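Local structure of DUF871 domain-containing protein (2P0O) at residues Lys63-Val68 with Gly92-Arg97. The protein is of unknown function but probably hydrolyses the disaccharide of N-acetylmuramic acid 6-phosphate and N-acetylglucosamine. Sequence-based numbering, arbitrary orientation.
Sequences KMKIMV and GVTGLR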
# COMPACT_ATOMS: atom_id res chain seq x y z
N LYS A 63 4.12 3.00 19.15
CA LYS A 63 5.46 2.86 18.53
C LYS A 63 5.40 3.06 17.03
O LYS A 63 5.71 2.17 16.23
CB LYS A 63 6.13 1.54 18.90
CG LYS A 63 6.57 1.45 20.35
CD LYS A 63 6.82 0.02 20.71
CE LYS A 63 7.04 -0.18 22.20
NZ LYS A 63 6.90 -1.63 22.52
N MSE A 64 4.98 4.26 16.67
CA MSE A 64 4.80 4.63 15.29
C MSE A 64 5.45 5.98 15.07
O MSE A 64 5.52 6.81 15.97
CB MSE A 64 3.32 4.71 14.95
CG MSE A 64 2.60 3.39 15.09
SE MSE A 64 0.69 3.63 14.74
CE MSE A 64 0.62 3.57 12.78
N LYS A 65 5.93 6.17 13.86
CA LYS A 65 6.57 7.40 13.49
C LYS A 65 5.53 8.40 13.01
O LYS A 65 4.41 8.01 12.65
CB LYS A 65 7.62 7.10 12.43
CG LYS A 65 8.71 6.19 12.99
CD LYS A 65 9.83 5.96 12.00
CE LYS A 65 10.81 7.12 12.01
NZ LYS A 65 11.75 7.00 10.86
N ILE A 66 5.89 9.69 13.05
CA ILE A 66 5.05 10.75 12.52
C ILE A 66 5.88 11.73 11.70
O ILE A 66 6.76 12.41 12.23
CB ILE A 66 4.32 11.57 13.60
CG1 ILE A 66 3.44 10.70 14.51
CG2 ILE A 66 3.46 12.63 12.94
CD1 ILE A 66 2.77 11.49 15.66
N MSE A 67 5.60 11.79 10.41
CA MSE A 67 6.19 12.78 9.55
C MSE A 67 5.14 13.88 9.45
O MSE A 67 3.97 13.61 9.09
CB MSE A 67 6.52 12.13 8.20
CG MSE A 67 6.82 13.09 7.02
SE MSE A 67 8.36 14.24 7.43
CE MSE A 67 9.82 12.94 7.58
N VAL A 68 5.52 15.11 9.78
CA VAL A 68 4.59 16.23 9.67
C VAL A 68 4.97 17.15 8.49
O VAL A 68 6.06 17.75 8.46
CB VAL A 68 4.51 17.09 10.97
CG1 VAL A 68 3.60 18.29 10.77
CG2 VAL A 68 4.05 16.26 12.19
N GLY A 92 6.32 13.41 20.19
CA GLY A 92 6.18 12.15 19.42
C GLY A 92 6.32 12.35 17.92
O GLY A 92 6.06 11.43 17.12
N VAL A 93 6.73 13.55 17.52
CA VAL A 93 7.01 13.81 16.11
C VAL A 93 8.42 13.33 15.76
O VAL A 93 9.37 13.64 16.46
CB VAL A 93 6.79 15.29 15.77
CG1 VAL A 93 7.21 15.60 14.33
CG2 VAL A 93 5.33 15.65 16.00
N THR A 94 8.54 12.57 14.67
CA THR A 94 9.83 12.01 14.29
C THR A 94 10.41 12.62 13.02
O THR A 94 11.55 12.32 12.64
CB THR A 94 9.73 10.49 14.08
OG1 THR A 94 8.62 10.20 13.22
CG2 THR A 94 9.58 9.76 15.42
N GLY A 95 9.63 13.48 12.37
CA GLY A 95 10.01 14.00 11.07
C GLY A 95 9.28 15.27 10.70
O GLY A 95 8.11 15.46 11.05
N LEU A 96 9.99 16.15 10.00
CA LEU A 96 9.37 17.33 9.42
C LEU A 96 9.65 17.44 7.93
O LEU A 96 10.78 17.23 7.47
CB LEU A 96 9.76 18.61 10.16
CG LEU A 96 9.23 18.70 11.60
CD1 LEU A 96 10.03 19.71 12.43
CD2 LEU A 96 7.71 18.98 11.63
N ARG A 97 8.59 17.72 7.18
CA ARG A 97 8.68 18.05 5.76
C ARG A 97 8.29 19.51 5.62
O ARG A 97 7.11 19.87 5.70
CB ARG A 97 7.77 17.14 4.95
CG ARG A 97 7.86 17.33 3.41
CD ARG A 97 7.39 16.03 2.75
NE ARG A 97 7.41 16.06 1.29
CZ ARG A 97 6.35 16.26 0.52
NH1 ARG A 97 5.15 16.47 1.07
NH2 ARG A 97 6.47 16.24 -0.80
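The flat peptide group joining Leu-96 to Arg-97 has Met-67, present as selenomethionine, over one face, with SE 3.5 Å from Leu-96 C. The Leu-96 side chain leaves on the other face. At the edge, Arg-97 N donates to Val-68 O. This is a parallel pairing of the third and fourth strands of a TIM barrel. Met-67 and Arg-97 face the interior, where both meet Trp-144 of strand 141-144. The Arg-97 guanidinium makes a salt bridge with Asp-69. Met-67 is bent at chi2 (60°) and chi3, which folds its CE back over Gly-95, 3.7 Å from Gly-95 CA. On the outer face, Val-68 CB meets Leu-96 CD2 at 3.8 Å and Val-68 CG2 meets Val-93 CG1 at 3.9 Å. Helix 48-62 packs there against Ile-66 and Val-68. Val-68 N donates to Gly-95 O at 2.9 Å, nearly straight (170°). Before the fourth strand begins, Thr-94 takes over the pairing. Its N donates to a lone pair of Ile-66 O. Chi1 of 50° turns its hydroxyl toward the neighbouring strand, where Thr-94 OG1 accepts the Ile-66 N hydrogen at 2.8 Å.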